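PDB 5EPE: SAM-dependent methyltransferase, which binds S-adenosyl-L-homocysteine and probably transfers methyl groups from S-adenosylmethionine to a substrate that is not identified. Local coordinates for residues Thr10-Arg15 with Trp200-Arg205; Ala38-Leu43 with His58-Thr63; Glu140-Lys145 with Gly241-Met246. All coordinates share one frame; numbering follows the deposited sequence.

In the fold
Contacts 2 and 3 belong to the same mixed sheet, whereas contact 1 joins the last turn of helix 5-11 and the turn after it to helix 189-209. In contact 2, partly buried, neighbouring parallel strands are tied by four backbone hydrogen bonds, with a few apolar contacts. Contact 3, fully buried, lies where antiparallel strands 134-143 and 238-247 pair; its two segments share one bridged pair, Glu140 with Gly241, and add an aromatic contact. Contact 1 has no direct hydrogen bond: a shared water and the packing of Thr202 join the segments, and although its central residues are buried, it reaches solvent at Ala13 and a second subunit at Thr202. The chemistry thus passes from backbone ladder to hydrated side-chain packing.

Contact 1: residues Thr10-Arg15 with Trp200-Arg205; sequences TESAHR and WLTMRR
The imidazole of His14 looks across to Thr202 through one water molecule, which lies in the plane of the ring at its edge, 2.8 Å from His14 ND1. One face of this ring is covered by Glu11 CG. On the other segment, the methyl CE of Met203, present as selenomethionine, sits in plane at the edge of the Trp200 indole.

The water is gripped four times. It donates to Thr10 O, accepts from Ala13 N, and is bonded to His14 ND1 and to Thr202 OG1, the last at 2.7 Å. The hydroxyl of Thr202 lies beside its own backbone N (chi1 -59°) and faces the water and Ala13 CB, while methyl CG2 packs 3.5 Å from Ser12 OG and 3.6 Å from Thr10 O. Thr202 OG1 also bonds to Ala198 O and to Arg33 of a second subunit. Swapping in an alanine removes both branches: the water and Arg33 of the second subunit would probably each lose a hydroxyl partner while a gap opened beside Ser12 OG.

Thr10 and Met203 run alongside each other, and Thr10 OG1 hydrogen-bonds to Ile6 O. Glu11 OE2 bonds to His17, which binds S-adenosyl-L-homocysteine. The contact lays the end of helix 5-11 and the type I turn from Glu11 to His14 against helix 189-209, with helix 69-82 touching Glu11 and Ser12, and helix 216-237 packed on Trp200.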
# COMPACT_ATOMS: atom_id res chain seq x y z
N THR A 10 38.86 -11.34 16.39
CA THR A 10 38.11 -10.41 15.62
C THR A 10 38.26 -8.98 16.15
O THR A 10 38.28 -8.02 15.37
CB THR A 10 36.64 -10.88 15.69
OG1 THR A 10 36.58 -12.12 14.95
CG2 THR A 10 35.78 -9.95 15.09
N GLU A 11 38.30 -8.85 17.49
CA GLU A 11 38.30 -7.54 18.13
C GLU A 11 39.62 -7.12 18.77
O GLU A 11 39.67 -6.15 19.52
CB GLU A 11 37.16 -7.48 19.12
CG GLU A 11 35.82 -7.58 18.40
CD GLU A 11 34.61 -7.16 19.20
OE1 GLU A 11 33.52 -7.64 18.88
OE2 GLU A 11 34.74 -6.38 20.14
N SER A 12 40.70 -7.79 18.39
CA SER A 12 42.01 -7.53 19.03
C SER A 12 42.50 -6.08 18.80
O SER A 12 43.33 -5.58 19.56
CB SER A 12 43.11 -8.49 18.54
OG SER A 12 43.26 -8.42 17.12
N ALA A 13 42.03 -5.44 17.74
CA ALA A 13 42.47 -4.10 17.42
C ALA A 13 41.40 -3.07 17.75
O ALA A 13 41.51 -1.94 17.31
CB ALA A 13 42.81 -4.03 15.94
N HIS A 14 40.32 -3.44 18.44
CA HIS A 14 39.28 -2.46 18.82
C HIS A 14 39.65 -1.81 20.17
O HIS A 14 40.01 -2.55 21.09
CB HIS A 14 37.97 -3.17 19.04
CG HIS A 14 37.19 -3.43 17.80
ND1 HIS A 14 37.71 -4.11 16.71
CD2 HIS A 14 35.93 -3.07 17.46
CE1 HIS A 14 36.78 -4.19 15.78
NE2 HIS A 14 35.71 -3.53 16.18
N ARG A 15 39.55 -0.49 20.29
CA ARG A 15 39.56 0.17 21.61
C ARG A 15 38.17 0.12 22.23
O ARG A 15 38.05 -0.08 23.40
CB ARG A 15 40.04 1.61 21.52
CG ARG A 15 41.55 1.70 21.23
CD ARG A 15 41.93 3.18 21.16
NE ARG A 15 43.35 3.30 20.84
CZ ARG A 15 43.91 4.36 20.28
NH1 ARG A 15 43.21 5.44 19.99
NH2 ARG A 15 45.20 4.35 20.04
N TRP A 200 36.72 -6.47 9.87
CA TRP A 200 37.06 -7.10 8.61
C TRP A 200 38.56 -6.99 8.33
O TRP A 200 39.18 -7.97 7.92
CB TRP A 200 36.23 -6.52 7.44
CG TRP A 200 34.77 -6.40 7.74
CD1 TRP A 200 34.02 -7.18 8.57
CD2 TRP A 200 33.89 -5.45 7.17
NE1 TRP A 200 32.73 -6.72 8.61
CE2 TRP A 200 32.62 -5.66 7.75
CE3 TRP A 200 34.06 -4.44 6.22
CZ2 TRP A 200 31.54 -4.89 7.43
CZ3 TRP A 200 32.96 -3.67 5.88
CH2 TRP A 200 31.72 -3.91 6.49
N LEU A 201 39.15 -5.82 8.58
CA LEU A 201 40.59 -5.65 8.36
C LEU A 201 41.38 -6.54 9.32
O LEU A 201 42.34 -7.20 8.95
CB LEU A 201 40.96 -4.17 8.52
CG LEU A 201 42.44 -3.84 8.30
CD1 LEU A 201 42.87 -4.28 6.92
CD2 LEU A 201 42.75 -2.36 8.53
N THR A 202 40.95 -6.55 10.59
CA THR A 202 41.56 -7.39 11.58
C THR A 202 41.55 -8.89 11.15
O THR A 202 42.56 -9.58 11.23
CB THR A 202 40.91 -7.21 12.96
OG1 THR A 202 41.05 -5.83 13.34
CG2 THR A 202 41.63 -8.12 14.06
N MSE A 203 40.39 -9.36 10.74
CA MSE A 203 40.23 -10.73 10.30
C MSE A 203 41.07 -11.07 9.11
O MSE A 203 41.66 -12.15 9.07
CB MSE A 203 38.78 -11.06 9.99
CG MSE A 203 37.95 -11.29 11.23
SE MSE A 203 36.07 -11.76 10.63
CE MSE A 203 35.58 -10.00 10.33
N ARG A 204 41.14 -10.18 8.13
CA ARG A 204 41.93 -10.47 6.94
C ARG A 204 43.41 -10.56 7.23
O ARG A 204 44.10 -11.49 6.73
CB ARG A 204 41.72 -9.41 5.84
CG ARG A 204 42.55 -9.62 4.57
CD ARG A 204 42.28 -11.01 3.93
NE ARG A 204 43.27 -11.27 2.92
CZ ARG A 204 43.16 -10.99 1.62
NH1 ARG A 204 42.06 -10.50 1.06
NH2 ARG A 204 44.19 -11.26 0.86
N ARG A 205 43.92 -9.60 8.01
CA ARG A 205 45.32 -9.64 8.42
C ARG A 205 45.63 -10.86 9.28
O ARG A 205 46.69 -11.45 9.16
CB ARG A 205 45.67 -8.36 9.18
CG ARG A 205 45.80 -7.18 8.22
CD ARG A 205 46.04 -5.88 8.95
NE ARG A 205 46.29 -4.85 7.96
CZ ARG A 205 46.62 -3.60 8.24
NH1 ARG A 205 46.75 -3.24 9.49
NH2 ARG A 205 46.82 -2.73 7.25
O HOH W 1 39.77 -5.71 15.69

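Contact 2: residues Ala38-Leu43 with His58-Thr63; sequences ARVLDL and HGIVGT
Strand 39-43, with Ala38 before it, pairs in parallel with Val61-Thr63 through a ladder of four backbone hydrogen bonds. Val61 N donates to Ala38 O at 2.9 Å, and the bond is almost straight (170°). Val40 N returns to Val61 O with a more bent 146°, Thr63 N gives to Val40 O, and Asp42 N gives to Thr63 O. Val61 O and Thr63 O each also receive a CA-H...O contact, from Arg39 and Leu41 respectively.

Gly62 is pressed against its partner, with CA only 3.0 Å from Val40 O, and a side chain there would collide with that carbonyl. On the face carrying Val40, the apolar contacts come from Ile60. Its CG1 stands between the backbone N and the carbonyl carbon (chi1 66°), and from there CD1 turns to 4.0 Å from Val40 CG2, while its other branch, CG2, lies 3.9 Å from Ala38 CB. On the reverse face the Arg39 side chain passes aslant over Val61, with Arg39 CG 3.8 Å from Val61 CG2. A water bridges Val40 O and Thr63 OG1 by long bonds.

Further out, Val40 packs on Leu51 and Ile60 on Trp54, both of helix 49-58. The guanidinium of Arg39 makes a salt bridge with Glu131, and strand 104-110 bonds to the other edge of strand 39-43. Asp42 comes within about 5 Å of the bound S-adenosyl-L-homocysteine, and strand 61-66 ends at Asp66, which binds it. Strand 39-43, helix 49-58 and strand 61-66 make the first beta-alpha-beta unit of the Rossmann-like methyltransferase fold, whose glycine-rich loop after the first strand characteristically lines the cofactor site.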
# COMPACT_ATOMS: atom_id res chain seq x y z
N ALA A 38 34.93 11.78 40.79
CA ALA A 38 33.78 10.91 40.74
C ALA A 38 34.26 9.45 40.59
O ALA A 38 35.22 9.21 39.87
CB ALA A 38 32.86 11.27 39.58
N ARG A 39 33.57 8.52 41.24
CA ARG A 39 33.92 7.10 41.23
C ARG A 39 32.99 6.36 40.24
O ARG A 39 31.78 6.49 40.28
CB ARG A 39 33.77 6.46 42.61
CG ARG A 39 34.72 7.04 43.69
CD ARG A 39 34.17 6.86 45.13
NE ARG A 39 32.79 7.41 45.24
CZ ARG A 39 32.01 7.39 46.32
NH1 ARG A 39 30.77 7.89 46.22
NH2 ARG A 39 32.43 6.85 47.50
N VAL A 40 33.61 5.56 39.39
CA VAL A 40 32.91 4.81 38.36
C VAL A 40 33.25 3.33 38.50
O VAL A 40 34.41 2.99 38.65
CB VAL A 40 33.35 5.24 36.95
CG1 VAL A 40 32.52 4.53 35.88
CG2 VAL A 40 33.23 6.73 36.82
N LEU A 41 32.24 2.48 38.44
CA LEU A 41 32.38 1.03 38.31
C LEU A 41 31.90 0.63 36.93
O LEU A 41 30.80 1.06 36.50
CB LEU A 41 31.53 0.31 39.34
CG LEU A 41 31.51 -1.23 39.27
CD1 LEU A 41 32.88 -1.82 39.61
CD2 LEU A 41 30.44 -1.77 40.20
N ASP A 42 32.70 -0.16 36.23
CA ASP A 42 32.37 -0.59 34.84
C ASP A 42 32.44 -2.12 34.79
O ASP A 42 33.52 -2.70 34.91
CB ASP A 42 33.30 0.06 33.83
CG ASP A 42 32.83 -0.09 32.37
OD1 ASP A 42 31.66 -0.55 32.09
OD2 ASP A 42 33.66 0.28 31.47
N LEU A 43 31.30 -2.77 34.69
CA LEU A 43 31.25 -4.24 34.57
C LEU A 43 31.21 -4.68 33.10
O LEU A 43 30.26 -4.37 32.36
CB LEU A 43 30.03 -4.78 35.28
CG LEU A 43 29.93 -4.42 36.76
CD1 LEU A 43 28.78 -5.17 37.41
CD2 LEU A 43 31.23 -4.74 37.50
N HIS A 58 38.10 13.98 32.51
CA HIS A 58 37.22 14.47 33.58
C HIS A 58 37.78 14.28 34.98
O HIS A 58 37.17 14.76 35.91
CB HIS A 58 35.85 13.82 33.49
CG HIS A 58 35.15 14.14 32.22
ND1 HIS A 58 34.58 15.37 31.98
CD2 HIS A 58 35.02 13.43 31.07
CE1 HIS A 58 34.11 15.40 30.76
NE2 HIS A 58 34.36 14.24 30.18
N GLY A 59 38.90 13.58 35.11
CA GLY A 59 39.51 13.36 36.41
C GLY A 59 38.77 12.34 37.27
O GLY A 59 38.95 12.30 38.48
N ILE A 60 37.96 11.47 36.67
CA ILE A 60 37.29 10.39 37.44
C ILE A 60 38.27 9.32 37.89
O ILE A 60 39.41 9.25 37.40
CB ILE A 60 36.10 9.75 36.70
CG1 ILE A 60 36.52 8.98 35.44
CG2 ILE A 60 35.08 10.84 36.36
CD1 ILE A 60 36.99 7.55 35.68
N VAL A 61 37.81 8.53 38.86
CA VAL A 61 38.53 7.33 39.28
C VAL A 61 37.59 6.16 39.16
O VAL A 61 36.37 6.32 39.15
CB VAL A 61 39.08 7.40 40.72
CG1 VAL A 61 40.00 8.63 40.88
CG2 VAL A 61 37.98 7.42 41.79
N GLY A 62 38.14 4.96 39.02
CA GLY A 62 37.26 3.81 38.91
C GLY A 62 37.88 2.45 38.72
O GLY A 62 39.11 2.32 38.70
N THR A 63 36.99 1.47 38.57
CA THR A 63 37.37 0.08 38.43
C THR A 63 36.60 -0.57 37.29
O THR A 63 35.39 -0.41 37.22
CB THR A 63 37.03 -0.66 39.71
OG1 THR A 63 37.74 -0.01 40.76
CG2 THR A 63 37.50 -2.10 39.64
O HOH W 2 35.34 2.05 41.57

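Contact 3: residues Glu140-Lys145 with Gly241-Met246; sequences EPFWRK and GVFALM
The CD2-CE2 side of the Phe142 ring reaches Gly241 and Phe243. Phe142 CB leaves the backbone toward strand 238-247, and CG stands between the backbone N and the carbonyl carbon (chi1 63°), a torsion that swings the ring across to the opposing chain. The next atom out, CD2, comes to 4.0 Å from Phe243 CZ. CE2 then meets that same CZ, also at 4.0 Å, and lies 3.9 Å from Gly241 N, which sits near the plane of the Phe142 ring at its edge. The two phenyl groups cross obliquely; seen from Phe243, Phe142 CE2 arrives at the ring edge, where Glu140 O also lies in plane, 4.0 Å from Phe243 CE1.

In the backbone, Glu140 and Gly241 form an antiparallel hydrogen-bonded pair. Glu140 N donates to Gly241 O at 2.8 Å, and Gly241 N gives to Glu140 O at 3.0 Å. The ladder goes on beyond the pair in both directions, through Phe142 with Gly239 and Phe243 with Met138; the two short segments themselves run at 109° to each other. The carboxylate of Glu140 leads away from Gly241 to a hydrogen bond with Ser113.

Helix 167-177 closes over the aromatic patch: Phe170 meets Phe243 edge-to-face and also touches Phe142. Here the last strand of the chain, 238-247, slots in antiparallel fashion between strands 134-143 and 179-186, giving the strand order 3-2-1-4-5-7-6 that is the hallmark of class I, Rossmann-like methyltransferases.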
# COMPACT_ATOMS: atom_id res chain seq x y z
N GLU A 140 22.89 -0.78 25.34
CA GLU A 140 21.96 -1.82 24.88
C GLU A 140 21.46 -1.58 23.45
O GLU A 140 21.25 -0.41 23.06
CB GLU A 140 20.72 -1.89 25.81
CG GLU A 140 20.97 -2.41 27.23
CD GLU A 140 21.32 -3.87 27.23
OE1 GLU A 140 22.10 -4.29 28.13
OE2 GLU A 140 20.79 -4.62 26.36
N PRO A 141 21.19 -2.69 22.72
CA PRO A 141 20.49 -2.61 21.44
C PRO A 141 19.00 -2.42 21.52
O PRO A 141 18.33 -2.67 22.55
CB PRO A 141 20.87 -3.93 20.73
CG PRO A 141 21.24 -4.88 21.85
CD PRO A 141 21.49 -4.08 23.10
N PHE A 142 18.47 -1.88 20.42
CA PHE A 142 17.04 -1.67 20.25
C PHE A 142 16.77 -1.66 18.74
O PHE A 142 17.74 -1.64 17.96
CB PHE A 142 16.58 -0.39 20.99
CG PHE A 142 17.21 0.86 20.48
CD1 PHE A 142 16.66 1.56 19.44
CD2 PHE A 142 18.40 1.32 21.02
CE1 PHE A 142 17.26 2.68 18.92
CE2 PHE A 142 19.00 2.48 20.53
CZ PHE A 142 18.44 3.15 19.46
N TRP A 143 15.51 -1.70 18.30
CA TRP A 143 15.22 -1.59 16.86
C TRP A 143 15.23 -0.12 16.41
O TRP A 143 14.49 0.71 16.90
CB TRP A 143 13.87 -2.23 16.49
CG TRP A 143 13.82 -3.70 16.70
CD1 TRP A 143 12.89 -4.40 17.47
CD2 TRP A 143 14.71 -4.71 16.17
NE1 TRP A 143 13.14 -5.76 17.41
CE2 TRP A 143 14.24 -5.97 16.63
CE3 TRP A 143 15.81 -4.68 15.31
CZ2 TRP A 143 14.91 -7.17 16.33
CZ3 TRP A 143 16.46 -5.90 14.99
CH2 TRP A 143 16.02 -7.11 15.52
N ARG A 144 16.15 0.20 15.50
CA ARG A 144 16.16 1.48 14.80
C ARG A 144 14.94 1.56 13.90
O ARG A 144 14.34 2.60 13.80
CB ARG A 144 17.46 1.58 13.96
CG ARG A 144 17.57 2.79 13.08
CD ARG A 144 18.91 2.82 12.36
NE ARG A 144 18.96 4.01 11.52
CZ ARG A 144 18.58 4.11 10.26
NH1 ARG A 144 18.04 3.10 9.56
NH2 ARG A 144 18.67 5.31 9.71
N LYS A 145 14.62 0.45 13.26
CA LYS A 145 13.29 0.24 12.70
C LYS A 145 12.96 -1.19 12.75
O LYS A 145 13.80 -2.03 12.88
CB LYS A 145 13.16 0.80 11.28
CG LYS A 145 14.01 0.17 10.28
CD LYS A 145 14.15 1.12 9.08
CE LYS A 145 14.74 0.38 7.92
NZ LYS A 145 15.27 1.34 6.90
N GLY A 241 22.55 2.14 22.02
CA GLY A 241 22.93 3.33 22.78
C GLY A 241 23.23 3.09 24.19
O GLY A 241 23.06 1.97 24.71
N VAL A 242 23.76 4.15 24.81
CA VAL A 242 23.95 4.18 26.26
C VAL A 242 22.92 5.10 26.91
O VAL A 242 22.79 6.26 26.55
CB VAL A 242 25.37 4.55 26.67
CG1 VAL A 242 25.53 4.45 28.16
CG2 VAL A 242 26.39 3.68 25.99
N PHE A 243 22.20 4.52 27.86
CA PHE A 243 21.11 5.13 28.58
C PHE A 243 21.51 5.32 30.04
O PHE A 243 21.97 4.38 30.70
CB PHE A 243 19.89 4.23 28.45
CG PHE A 243 19.50 3.98 27.03
CD1 PHE A 243 20.04 2.93 26.34
CD2 PHE A 243 18.57 4.81 26.39
CE1 PHE A 243 19.69 2.72 25.00
CE2 PHE A 243 18.15 4.54 25.09
CZ PHE A 243 18.76 3.52 24.39
N ALA A 244 21.32 6.54 30.53
CA ALA A 244 21.63 6.92 31.89
C ALA A 244 20.36 6.95 32.69
O ALA A 244 19.38 7.57 32.30
CB ALA A 244 22.31 8.31 31.92
N LEU A 245 20.38 6.25 33.83
CA LEU A 245 19.19 5.94 34.64
C LEU A 245 19.38 6.43 36.07
O LEU A 245 20.47 6.28 36.66
CB LEU A 245 18.93 4.45 34.68
CG LEU A 245 18.94 3.73 33.32
CD1 LEU A 245 18.68 2.26 33.56
CD2 LEU A 245 17.85 4.29 32.41
N MSE A 246 18.31 6.99 36.64
CA MSE A 246 18.24 7.23 38.08
C MSE A 246 16.92 6.75 38.63
O MSE A 246 15.85 7.11 38.11
CB MSE A 246 18.39 8.71 38.39
CG MSE A 246 19.71 9.28 37.94
SE MSE A 246 19.89 11.25 38.25
CE MSE A 246 19.59 11.13 40.18